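Local coordinates for protein beta-n-acetylhexosaminidase (Streptococcus pneumoniae, PDB 4AZH) that probably removes terminal beta-linked N-acetylglucosamine from glycans as a family 20 glycoside hydrolase, and here holds an N-acetylglucosamine-derived lactone oxime inhibitor in its active site, at residues P119-A124 and G181-A186; F228-Y233 and W256-A261; I248-K253 and L310-Y315. One frame throughout, in Å; residues are numbered along the deposited sequence.

The three contacts lie in one family 20 catalytic domain, and each touches the lactone oxime. Interaction 1 brings Asp183, Glu184 and His121 to the ligand. Interaction 2 adds Phe228 and interaction 3 adds Trp251. The centres of interactions 1 and 2 are about 14 Å apart, joined by a probable hydrogen bond from Phe228 N to Gly181 O, 2.9 Å. Interactions 2 and 3 are closer, about 11 Å between centres, and their segments alternate along the chain. Two probable hydrogen bonds tie them: Tyr250 OH to Ala261 O, 2.7 Å, and Trp251 NE1 to Asp230 OD1, 3.0 Å. Interactions 1 and 3 do not touch; their nearest atoms are about 5 Å apart.

Interaction 1. Residues P119-A124 and G181-A186; sequences PGHMDA and GTDEYA. With LOG (N-acetylglucosaminono-1,5-lactone (Z)-oxime), chain E; EDO (1,2-ethanediol), chain G; EDO (1,2-ethanediol), chain F.
Glu184 and Asp183 meet the imidazole of His121 at the ligand end of a TIM barrel. The segments follow the parallel strands 111-118 and 177-181. CB and CG of Glu184 pack against the His121 ring. The chain is extended beyond CG (chi2 -174°), and this carries the carboxylate past the ring to the sugar. OE2 lies at the edge of the ring, near its plane, with the carboxylate turned almost perpendicular to it. From there Glu184 OE2 comes within 2.9 Å of C2 of the lactone oxime, a tight contact and not a bond. Glu184 OE1 takes a hydrogen bond from O1 of an ethanediol, 3.0 Å, and a weak one from its O2. This diol probably comes from the crystallisation liquor.

The carboxylate of Asp183 lies much flatter to the His121 ring, with the planes 13° apart. Asp183 OD2 accepts the acetamido N-H, N2, of the ligand at 2.8 Å and a fairly straight 161°. Asn117 ND2 donates to Asp183 OD1, so both carboxylate oxygens are held. In family 20 an Asp-Glu pair orients the acetamido group and supplies the acid/base. Asp183 and Glu184 are consistent with these roles.

Water joins the backbones. Water 2 accepts from His121 N at 3.0 Å and donates to Glu184 O at 2.7 Å. Water 1 lies between Gly120 N and Asp183 O. Pro119, after a cis peptide bond, packs on Thr182 through CD and is backed by Phe207 and Tyr210 of helix 204-220. Pro119 CG meets the edge of the Tyr185 ring, 3.8 Å from Tyr185 CD2.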
loop_
_atom_site.group_PDB
_atom_site.type_symbol
_atom_site.label_atom_id
_atom_site.label_comp_id
_atom_site.label_asym_id
_atom_site.label_seq_id
_atom_site.Cartn_x
_atom_site.Cartn_y
_atom_site.Cartn_z
ATOM N N PRO A 119 -8.074 -13.627 -1.809
ATOM C CA PRO A 119 -7.844 -14.976 -2.332
ATOM C C PRO A 119 -7.299 -15.000 -3.759
ATOM O O PRO A 119 -6.986 -16.076 -4.241
ATOM C CB PRO A 119 -9.246 -15.614 -2.284
ATOM C CG PRO A 119 -10.169 -14.467 -2.456
ATOM C CD PRO A 119 -9.505 -13.272 -1.842
ATOM N N GLY A 120 -7.238 -13.856 -4.445
ATOM C CA GLY A 120 -6.614 -13.779 -5.759
ATOM C C GLY A 120 -5.160 -13.345 -5.625
ATOM O O GLY A 120 -4.643 -13.219 -4.533
ATOM N N HIS A 121 -4.490 -13.126 -6.738
ATOM C CA HIS A 121 -3.078 -12.716 -6.735
ATOM C C HIS A 121 -2.206 -13.438 -5.719
ATOM O O HIS A 121 -1.436 -12.800 -4.979
ATOM C CB HIS A 121 -2.965 -11.199 -6.586
ATOM C CG HIS A 121 -3.428 -10.434 -7.806
ATOM N ND1 HIS A 121 -4.675 -9.908 -7.907
ATOM C CD2 HIS A 121 -2.775 -10.143 -9.009
ATOM C CE1 HIS A 121 -4.799 -9.285 -9.086
ATOM N NE2 HIS A 121 -3.634 -9.434 -9.770
ATOM N N MET A 122 -2.316 -14.770 -5.669
ATOM C CA MET A 122 -1.552 -15.550 -4.675
ATOM C C MET A 122 -0.885 -16.803 -5.269
ATOM O O MET A 122 -0.846 -17.864 -4.636
ATOM C CB MET A 122 -2.432 -15.902 -3.463
ATOM C CG MET A 122 -3.695 -16.695 -3.807
ATOM S SD MET A 122 -4.740 -17.175 -2.399
ATOM C CE MET A 122 -3.782 -18.471 -1.607
ATOM N N ASP A 123 -0.363 -16.669 -6.486
ATOM C CA ASP A 123 0.326 -17.735 -7.200
ATOM C C ASP A 123 1.315 -18.481 -6.283
ATOM O O ASP A 123 1.309 -19.724 -6.193
ATOM C CB ASP A 123 1.100 -17.140 -8.383
ATOM C CG ASP A 123 0.215 -16.331 -9.329
ATOM O OD1 ASP A 123 -0.783 -15.678 -8.896
ATOM O OD2 ASP A 123 0.543 -16.330 -10.536
ATOM N N ALA A 124 2.155 -17.696 -5.608
ATOM C CA ALA A 124 3.228 -18.204 -4.801
ATOM C C ALA A 124 2.709 -18.996 -3.614
ATOM O O ALA A 124 3.277 -20.026 -3.284
ATOM C CB ALA A 124 4.111 -17.059 -4.346
ATOM N N GLY A 181 -6.499 -7.025 0.395
ATOM C CA GLY A 181 -6.606 -7.010 -1.062
ATOM C C GLY A 181 -7.966 -7.433 -1.577
ATOM O O GLY A 181 -8.912 -6.642 -1.566
ATOM N N THR A 182 -8.027 -8.708 -1.987
ATOM C CA THR A 182 -9.204 -9.385 -2.508
ATOM C C THR A 182 -9.618 -9.007 -3.925
ATOM O O THR A 182 -10.741 -9.347 -4.336
ATOM C CB THR A 182 -10.443 -9.351 -1.569
ATOM O OG1 THR A 182 -11.073 -8.061 -1.651
ATOM C CG2 THR A 182 -10.064 -9.681 -0.113
ATOM N N ASP A 183 -8.745 -8.321 -4.670
ATOM C CA ASP A 183 -9.005 -8.083 -6.091
ATOM C C ASP A 183 -8.859 -9.346 -6.995
ATOM O O ASP A 183 -8.088 -10.254 -6.704
ATOM C CB ASP A 183 -8.136 -6.923 -6.625
ATOM C CG ASP A 183 -6.630 -7.187 -6.521
ATOM O OD1 ASP A 183 -6.146 -7.680 -5.471
ATOM O OD2 ASP A 183 -5.907 -6.886 -7.510
ATOM N N GLU A 184 -9.616 -9.352 -8.092
ATOM C CA GLU A 184 -9.497 -10.322 -9.190
ATOM C C GLU A 184 -9.699 -11.797 -8.768
ATOM O O GLU A 184 -8.723 -12.543 -8.569
ATOM C CB GLU A 184 -8.171 -10.108 -9.967
ATOM C CG GLU A 184 -8.002 -8.697 -10.577
ATOM C CD GLU A 184 -6.760 -8.516 -11.478
ATOM O OE1 GLU A 184 -6.600 -9.293 -12.450
ATOM O OE2 GLU A 184 -5.966 -7.591 -11.229
ATOM N N TYR A 185 -10.950 -12.234 -8.645
ATOM C CA TYR A 185 -11.196 -13.626 -8.281
ATOM C C TYR A 185 -11.094 -14.573 -9.488
ATOM O O TYR A 185 -11.972 -14.594 -10.330
ATOM C CB TYR A 185 -12.544 -13.851 -7.539
ATOM C CG TYR A 185 -12.517 -15.241 -6.915
ATOM C CD1 TYR A 185 -12.875 -16.356 -7.658
ATOM C CD2 TYR A 185 -12.038 -15.442 -5.611
ATOM C CE1 TYR A 185 -12.784 -17.624 -7.130
ATOM C CE2 TYR A 185 -11.955 -16.721 -5.060
ATOM C CZ TYR A 185 -12.324 -17.813 -5.834
ATOM O OH TYR A 185 -12.240 -19.099 -5.334
ATOM N N ALA A 186 -10.053 -15.393 -9.540
ATOM C CA ALA A 186 -9.822 -16.322 -10.641
ATOM C C ALA A 186 -10.061 -15.722 -12.028
ATOM O O ALA A 186 -10.702 -16.347 -12.881
ATOM C CB ALA A 186 -10.622 -17.621 -10.452
HETATM C C2 LOG E . -4.592 -5.089 -10.598
HETATM C C3 LOG E . -3.094 -4.993 -10.314
HETATM C C4 LOG E . -2.391 -4.681 -11.617
HETATM C C5 LOG E . -2.884 -3.320 -12.091
HETATM C C6 LOG E . -2.038 -2.854 -13.296
HETATM C C7 LOG E . -5.530 -3.536 -8.901
HETATM C C8 LOG E . -6.210 -3.391 -7.542
HETATM N N2 LOG E . -5.339 -4.815 -9.346
HETATM O O1 LOG E . -6.764 -3.342 -12.725
HETATM O O3 LOG E . -2.565 -6.234 -9.680
HETATM O O4 LOG E . -1.007 -4.573 -11.399
HETATM O O5 LOG E . -4.224 -3.422 -12.441
HETATM O O6 LOG E . -2.347 -3.598 -14.450
HETATM C C1 LOG E . -5.036 -4.185 -11.616
HETATM O O7 LOG E . -5.239 -2.527 -9.547
HETATM N N1 LOG E . -6.320 -4.179 -11.777
HETATM C C1 EDO G . -3.672 -9.187 -15.051
HETATM O O1 EDO G . -4.473 -10.140 -14.351
HETATM C C2 EDO G . -3.045 -8.315 -13.974
HETATM O O2 EDO G . -4.091 -7.904 -13.062
HETATM C C1 EDO F . -14.589 -22.609 -6.252
HETATM O O1 EDO F . -13.999 -21.479 -5.581
HETATM C C2 EDO F . -14.100 -22.693 -7.689
HETATM O O2 EDO F . -13.062 -23.668 -7.766
HETATM O O HOH W 1 -7.043 -11.105 -4.392
HETATM O O HOH W 2 -6.120 -12.950 -9.232
#

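Interaction 2. Residues F228-Y233 and W256-A261; sequences FNDGFY and WGYNLA. With LOG (N-acetylglucosaminono-1,5-lactone (Z)-oxime), chain E.
The Asp230 carboxylate and the Tyr258 ring stand nearly at right angles, planes 84° apart, with OD2 4.0 Å from the Tyr258 hydroxyl, OH. A water lies between these two oxygens, but its modelled distances are too short to trust. Asp230 OD1 is held by Trp251 NE1. The Tyr258 ring stacks on Trp255. On one face of Phe228 the acetamido methyl of the ligand, C8, sits over the ring centre, 3.5 Å above the plane. The Asn229 and Leu260 side chains cross at about a right angle, and Asn229 ND2 is 3.7 Å from Leu260 CD1. Asn229 ND2 donates to Ser252 O, and Asn229 OD1 accepts from Trp251 N.

The segment 228-233 is the loop leaving barrel strand 224-228, and it turns through a type I beta turn from Asn229 to Phe232. Across from that turn, Leu260 CD2 lies 3.8 Å from Asp230 O. Ala261 CB presses on two carbonyls, at 3.3 Å from Phe232 O and 3.1 Å from Tyr233 O. A water accepts from Ala261 N at 2.7 Å and is placed to donate to Asp230 O and Phe232 O. A second accepts from Asn229 ND2 and lies by Ala261 O. Trp195 of helix 194-200 packs on both Asp230 and Leu260.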
loop_
_atom_site.group_PDB
_atom_site.type_symbol
_atom_site.label_atom_id
_atom_site.label_comp_id
_atom_site.label_asym_id
_atom_site.label_seq_id
_atom_site.Cartn_x
_atom_site.Cartn_y
_atom_site.Cartn_z
ATOM N N PHE A 228 -9.313 -3.797 -1.710
ATOM C CA PHE A 228 -9.714 -3.102 -2.911
ATOM C C PHE A 228 -11.206 -3.244 -3.083
ATOM O O PHE A 228 -11.851 -4.087 -2.430
ATOM C CB PHE A 228 -9.011 -3.599 -4.144
ATOM C CG PHE A 228 -7.521 -3.478 -4.090
ATOM C CD1 PHE A 228 -6.896 -2.233 -4.130
ATOM C CD2 PHE A 228 -6.729 -4.615 -4.037
ATOM C CE1 PHE A 228 -5.494 -2.127 -4.114
ATOM C CE2 PHE A 228 -5.329 -4.511 -4.022
ATOM C CZ PHE A 228 -4.718 -3.270 -4.036
ATOM N N ASN A 229 -11.748 -2.396 -3.958
ATOM C CA ASN A 229 -13.184 -2.282 -4.120
ATOM C C ASN A 229 -13.835 -3.470 -4.820
ATOM O O ASN A 229 -15.005 -3.761 -4.563
ATOM C CB ASN A 229 -13.533 -0.963 -4.853
ATOM C CG ASN A 229 -13.006 -0.927 -6.263
ATOM O OD1 ASN A 229 -11.824 -0.596 -6.521
ATOM N ND2 ASN A 229 -13.875 -1.264 -7.198
ATOM N N ASP A 230 -13.084 -4.143 -5.696
ATOM C CA ASP A 230 -13.673 -5.079 -6.669
ATOM C C ASP A 230 -14.751 -5.993 -6.076
ATOM O O ASP A 230 -15.873 -6.035 -6.566
ATOM C CB ASP A 230 -12.614 -5.942 -7.343
ATOM C CG ASP A 230 -11.398 -5.172 -7.768
ATOM O OD1 ASP A 230 -10.903 -4.290 -7.031
ATOM O OD2 ASP A 230 -10.889 -5.469 -8.862
ATOM N N GLY A 231 -14.413 -6.707 -5.005
ATOM C CA GLY A 231 -15.307 -7.707 -4.441
ATOM C C GLY A 231 -16.548 -7.241 -3.674
ATOM O O GLY A 231 -17.441 -8.042 -3.462
ATOM N N PHE A 232 -16.609 -5.960 -3.280
ATOM C CA PHE A 232 -17.643 -5.460 -2.370
ATOM C C PHE A 232 -18.918 -5.037 -3.068
ATOM O O PHE A 232 -18.881 -4.181 -3.949
ATOM C CB PHE A 232 -17.114 -4.302 -1.512
ATOM C CG PHE A 232 -16.088 -4.730 -0.497
ATOM C CD1 PHE A 232 -14.778 -5.062 -0.888
ATOM C CD2 PHE A 232 -16.421 -4.798 0.850
ATOM C CE1 PHE A 232 -13.849 -5.473 0.048
ATOM C CE2 PHE A 232 -15.492 -5.203 1.790
ATOM C CZ PHE A 232 -14.199 -5.535 1.390
ATOM N N TYR A 233 -20.039 -5.626 -2.646
ATOM C CA TYR A 233 -21.362 -5.309 -3.183
ATOM C C TYR A 233 -21.335 -5.243 -4.721
ATOM O O TYR A 233 -21.662 -4.225 -5.346
ATOM C CB TYR A 233 -21.847 -4.007 -2.562
ATOM C CG TYR A 233 -22.090 -4.184 -1.096
ATOM C CD1 TYR A 233 -23.283 -4.726 -0.655
ATOM C CD2 TYR A 233 -21.105 -3.856 -0.144
ATOM C CE1 TYR A 233 -23.510 -4.931 0.686
ATOM C CE2 TYR A 233 -21.339 -4.058 1.201
ATOM C CZ TYR A 233 -22.557 -4.591 1.597
ATOM O OH TYR A 233 -22.840 -4.824 2.919
ATOM N N TRP A 256 -17.136 -3.091 -19.406
ATOM C CA TRP A 256 -18.304 -3.805 -19.891
ATOM C C TRP A 256 -18.368 -5.240 -19.399
ATOM O O TRP A 256 -17.433 -6.006 -19.593
ATOM C CB TRP A 256 -18.389 -3.737 -21.425
ATOM C CG TRP A 256 -19.614 -4.507 -21.843
ATOM C CD1 TRP A 256 -19.723 -5.884 -22.026
ATOM C CD2 TRP A 256 -20.966 -3.994 -22.020
ATOM N NE1 TRP A 256 -21.009 -6.234 -22.305
ATOM C CE2 TRP A 256 -21.803 -5.156 -22.334
ATOM C CE3 TRP A 256 -21.545 -2.739 -21.970
ATOM C CZ2 TRP A 256 -23.149 -5.044 -22.588
ATOM C CZ3 TRP A 256 -22.917 -2.636 -22.231
ATOM C CH2 TRP A 256 -23.698 -3.768 -22.533
ATOM N N GLY A 257 -19.474 -5.618 -18.745
ATOM C CA GLY A 257 -19.626 -6.983 -18.213
ATOM C C GLY A 257 -18.795 -7.247 -16.958
ATOM O O GLY A 257 -18.721 -8.371 -16.464
ATOM N N TYR A 258 -18.176 -6.204 -16.416
ATOM C CA TYR A 258 -17.358 -6.357 -15.222
ATOM C C TYR A 258 -17.837 -5.284 -14.254
ATOM O O TYR A 258 -17.237 -4.206 -14.138
ATOM C CB TYR A 258 -15.893 -6.185 -15.605
ATOM C CG TYR A 258 -14.899 -6.648 -14.562
ATOM C CD1 TYR A 258 -14.670 -8.002 -14.342
ATOM C CD2 TYR A 258 -14.162 -5.721 -13.819
ATOM C CE1 TYR A 258 -13.753 -8.417 -13.395
ATOM C CE2 TYR A 258 -13.252 -6.124 -12.873
ATOM C CZ TYR A 258 -13.052 -7.471 -12.669
ATOM O OH TYR A 258 -12.135 -7.873 -11.741
ATOM N N ASN A 259 -18.936 -5.605 -13.566
ATOM C CA ASN A 259 -19.807 -4.604 -12.954
ATOM C C ASN A 259 -19.576 -4.365 -11.473
ATOM O O ASN A 259 -20.421 -4.668 -10.624
ATOM C CB ASN A 259 -21.255 -4.947 -13.239
ATOM C CG ASN A 259 -21.493 -5.237 -14.714
ATOM O OD1 ASN A 259 -21.701 -6.377 -15.092
ATOM N ND2 ASN A 259 -21.448 -4.221 -15.540
ATOM N N LEU A 260 -18.429 -3.783 -11.179
ATOM C CA LEU A 260 -18.076 -3.439 -9.808
ATOM C C LEU A 260 -19.110 -2.455 -9.228
ATOM O O LEU A 260 -19.714 -1.707 -9.972
ATOM C CB LEU A 260 -16.642 -2.888 -9.773
ATOM C CG LEU A 260 -15.574 -3.649 -10.595
ATOM C CD1 LEU A 260 -14.164 -3.079 -10.410
ATOM C CD2 LEU A 260 -15.572 -5.131 -10.247
ATOM N N ALA A 261 -19.343 -2.500 -7.916
ATOM C CA ALA A 261 -20.122 -1.479 -7.203
ATOM C C ALA A 261 -19.615 -0.098 -7.540
ATOM O O ALA A 261 -18.405 0.118 -7.611
ATOM C CB ALA A 261 -20.008 -1.672 -5.690
HETATM C C2 LOG E . -4.592 -5.089 -10.598
HETATM C C3 LOG E . -3.094 -4.993 -10.314
HETATM C C4 LOG E . -2.391 -4.681 -11.617
HETATM C C5 LOG E . -2.884 -3.320 -12.091
HETATM C C6 LOG E . -2.038 -2.854 -13.296
HETATM C C7 LOG E . -5.530 -3.536 -8.901
HETATM C C8 LOG E . -6.210 -3.391 -7.542
HETATM N N2 LOG E . -5.339 -4.815 -9.346
HETATM O O1 LOG E . -6.764 -3.342 -12.725
HETATM O O3 LOG E . -2.565 -6.234 -9.680
HETATM O O4 LOG E . -1.007 -4.573 -11.399
HETATM O O5 LOG E . -4.224 -3.422 -12.441
HETATM O O6 LOG E . -2.347 -3.598 -14.450
HETATM C C1 LOG E . -5.036 -4.185 -11.616
HETATM O O7 LOG E . -5.239 -2.527 -9.547
HETATM N N1 LOG E . -6.320 -4.179 -11.777
HETATM O O HOH W 3 -16.468 -1.640 -6.224
HETATM O O HOH W 4 -17.746 -4.218 -6.498
HETATM O O HOH W 5 -11.356 -7.800 -9.454
#

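Interaction 3. Residues I248-K253 and L310-Y315; sequences ISYWSK and LASTKY. With LOG (N-acetylglucosaminono-1,5-lactone (Z)-oxime), chain E.
Tyr250 packs against Leu310 and Ala311. Tyr250 CB meets Leu310 CD2 at 4.1 Å. Chi1 of Tyr250 (-159°) swings CG away from the backbone N, which brings the ring beside Ala311, with Tyr250 CE1 3.7 Å from Ala311 O. Trp251 points away from segment 310-315, toward the ligand. Ala311 points its methyl into the backbone, CB 3.4 Å from Trp251 O. A water bridges the two segments, donating to Tyr250 O at 2.6 Å and accepting from Ala311 N at 2.8 Å.

Farther out, Lys253 and Ser312 lie alongside, CB to CB at 3.7 Å. Lys253 bends at chi3 (69°), and its NZ shares a water with Ser312 OG. The type II turn runs from Leu310 to Thr313, and Leu310 O accepts from Thr313 OG1 at 2.7 Å.

The ligand lies over one face of the Trp251 indole, its O7 above the ring centre and its oxime O1 near CH2, modelled closer than is likely. Ser252 CB is on the opposite face, toward the rim. The indole thus forms a wall of the sugar pocket.

Strand 247-250 belongs to the barrel, between strands 224-228 and 272-275. Leu310 packs on Phe273 and Asn275 of the latter, and Pro263 of helix 263-268 touches both Tyr250 and Ser312.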
loop_
_atom_site.group_PDB
_atom_site.type_symbol
_atom_site.label_atom_id
_atom_site.label_comp_id
_atom_site.label_asym_id
_atom_site.label_seq_id
_atom_site.Cartn_x
_atom_site.Cartn_y
_atom_site.Cartn_z
ATOM N N ILE A 248 -11.884 1.113 1.902
ATOM C CA ILE A 248 -11.936 0.659 0.511
ATOM C C ILE A 248 -10.968 1.409 -0.384
ATOM O O ILE A 248 -11.156 2.583 -0.625
ATOM C CB ILE A 248 -13.348 0.836 -0.048
ATOM C CG1 ILE A 248 -14.336 -0.033 0.741
ATOM C CG2 ILE A 248 -13.386 0.442 -1.504
ATOM C CD1 ILE A 248 -14.124 -1.528 0.532
ATOM N N SER A 249 -9.926 0.734 -0.857
ATOM C CA SER A 249 -9.020 1.307 -1.883
ATOM C C SER A 249 -9.696 1.174 -3.263
ATOM O O SER A 249 -9.749 0.075 -3.837
ATOM C CB SER A 249 -7.641 0.624 -1.847
ATOM O OG SER A 249 -6.834 0.938 -2.991
ATOM N N TYR A 250 -10.223 2.298 -3.775
ATOM C CA TYR A 250 -11.090 2.333 -4.976
ATOM C C TYR A 250 -10.303 2.796 -6.194
ATOM O O TYR A 250 -9.780 3.928 -6.230
ATOM C CB TYR A 250 -12.328 3.248 -4.779
ATOM C CG TYR A 250 -13.467 2.907 -5.746
ATOM C CD1 TYR A 250 -13.402 3.273 -7.104
ATOM C CD2 TYR A 250 -14.602 2.201 -5.310
ATOM C CE1 TYR A 250 -14.411 2.921 -8.002
ATOM C CE2 TYR A 250 -15.626 1.859 -6.197
ATOM C CZ TYR A 250 -15.524 2.227 -7.541
ATOM O OH TYR A 250 -16.522 1.896 -8.411
ATOM N N TRP A 251 -10.242 1.929 -7.201
ATOM C CA TRP A 251 -9.418 2.219 -8.367
ATOM C C TRP A 251 -10.151 2.321 -9.704
ATOM O O TRP A 251 -9.605 2.913 -10.657
ATOM C CB TRP A 251 -8.245 1.243 -8.435
ATOM C CG TRP A 251 -8.709 -0.120 -8.826
ATOM C CD1 TRP A 251 -9.193 -1.122 -7.999
ATOM C CD2 TRP A 251 -8.808 -0.648 -10.191
ATOM N NE1 TRP A 251 -9.578 -2.214 -8.741
ATOM C CE2 TRP A 251 -9.365 -1.993 -10.068
ATOM C CE3 TRP A 251 -8.499 -0.150 -11.463
ATOM C CZ2 TRP A 251 -9.597 -2.801 -11.179
ATOM C CZ3 TRP A 251 -8.733 -0.979 -12.574
ATOM C CH2 TRP A 251 -9.269 -2.276 -12.429
ATOM N N SER A 252 -11.373 1.766 -9.779
ATOM C CA SER A 252 -12.173 1.684 -11.023
ATOM C C SER A 252 -13.511 1.028 -10.768
ATOM O O SER A 252 -13.650 0.204 -9.846
ATOM C CB SER A 252 -11.452 0.860 -12.113
ATOM O OG SER A 252 -12.320 0.461 -13.174
ATOM N N LYS A 253 -14.483 1.343 -11.614
ATOM C CA LYS A 253 -15.790 0.661 -11.557
ATOM C C LYS A 253 -15.826 -0.564 -12.494
ATOM O O LYS A 253 -16.846 -1.227 -12.635
ATOM C CB LYS A 253 -16.941 1.628 -11.857
ATOM C CG LYS A 253 -18.292 1.025 -11.500
ATOM C CD LYS A 253 -19.448 1.999 -11.591
ATOM C CE LYS A 253 -19.760 2.413 -13.022
ATOM N NZ LYS A 253 -20.777 3.481 -12.860
ATOM N N LEU A 310 -12.923 10.101 -7.484
ATOM C CA LEU A 310 -12.994 8.636 -7.528
ATOM C C LEU A 310 -13.270 8.194 -8.950
ATOM O O LEU A 310 -14.002 8.888 -9.679
ATOM C CB LEU A 310 -14.094 8.110 -6.608
ATOM C CG LEU A 310 -13.755 8.355 -5.137
ATOM C CD1 LEU A 310 -15.013 8.359 -4.310
ATOM C CD2 LEU A 310 -12.805 7.279 -4.678
ATOM N N ALA A 311 -12.691 7.060 -9.342
ATOM C CA ALA A 311 -12.883 6.539 -10.694
ATOM C C ALA A 311 -14.370 6.318 -10.952
ATOM O O ALA A 311 -15.122 5.935 -10.017
ATOM C CB ALA A 311 -12.096 5.246 -10.894
ATOM N N SER A 312 -14.765 6.617 -12.194
ATOM C CA SER A 312 -16.136 6.613 -12.691
ATOM C C SER A 312 -17.014 7.780 -12.260
ATOM O O SER A 312 -18.227 7.741 -12.460
ATOM C CB SER A 312 -16.874 5.320 -12.371
ATOM O OG SER A 312 -17.263 5.328 -11.023
ATOM N N THR A 313 -16.431 8.821 -11.678
ATOM C CA THR A 313 -17.274 9.910 -11.206
ATOM C C THR A 313 -16.618 11.190 -11.653
ATOM O O THR A 313 -15.416 11.230 -11.895
ATOM C CB THR A 313 -17.467 9.912 -9.658
ATOM O OG1 THR A 313 -16.227 10.256 -8.989
ATOM C CG2 THR A 313 -17.954 8.565 -9.165
ATOM N N LYS A 314 -17.433 12.230 -11.768
ATOM C CA LYS A 314 -16.965 13.534 -12.216
ATOM C C LYS A 314 -16.961 14.464 -10.991
ATOM O O LYS A 314 -18.018 14.716 -10.379
ATOM C CB LYS A 314 -17.887 14.034 -13.334
ATOM C CG LYS A 314 -17.481 15.343 -13.980
ATOM C CD LYS A 314 -18.659 15.954 -14.730
ATOM C CE LYS A 314 -18.318 17.318 -15.330
ATOM N NZ LYS A 314 -17.092 17.175 -16.175
ATOM N N TYR A 315 -15.776 14.917 -10.584
ATOM C CA TYR A 315 -15.664 15.732 -9.364
ATOM C C TYR A 315 -15.549 17.174 -9.822
ATOM O O TYR A 315 -14.876 17.427 -10.830
ATOM C CB TYR A 315 -14.441 15.291 -8.546
ATOM C CG TYR A 315 -14.144 16.120 -7.320
ATOM C CD1 TYR A 315 -13.432 17.330 -7.417
ATOM C CD2 TYR A 315 -14.563 15.705 -6.060
ATOM C CE1 TYR A 315 -13.157 18.087 -6.291
ATOM C CE2 TYR A 315 -14.302 16.459 -4.922
ATOM C CZ TYR A 315 -13.586 17.637 -5.049
ATOM O OH TYR A 315 -13.318 18.380 -3.923
HETATM C C2 LOG E . -4.592 -5.089 -10.598
HETATM C C3 LOG E . -3.094 -4.993 -10.314
HETATM C C4 LOG E . -2.391 -4.681 -11.617
HETATM C C5 LOG E . -2.884 -3.320 -12.091
HETATM C C6 LOG E . -2.038 -2.854 -13.296
HETATM C C7 LOG E . -5.530 -3.536 -8.901
HETATM C C8 LOG E . -6.210 -3.391 -7.542
HETATM N N2 LOG E . -5.339 -4.815 -9.346
HETATM O O1 LOG E . -6.764 -3.342 -12.725
HETATM O O3 LOG E . -2.565 -6.234 -9.680
HETATM O O4 LOG E . -1.007 -4.573 -11.399
HETATM O O5 LOG E . -4.224 -3.422 -12.441
HETATM O O6 LOG E . -2.347 -3.598 -14.450
HETATM C C1 LOG E . -5.036 -4.185 -11.616
HETATM O O7 LOG E . -5.239 -2.527 -9.547
HETATM N N1 LOG E . -6.320 -4.179 -11.777
HETATM O O HOH W 6 -10.790 5.895 -7.636
HETATM O O HOH W 7 -20.092 5.656 -10.981
#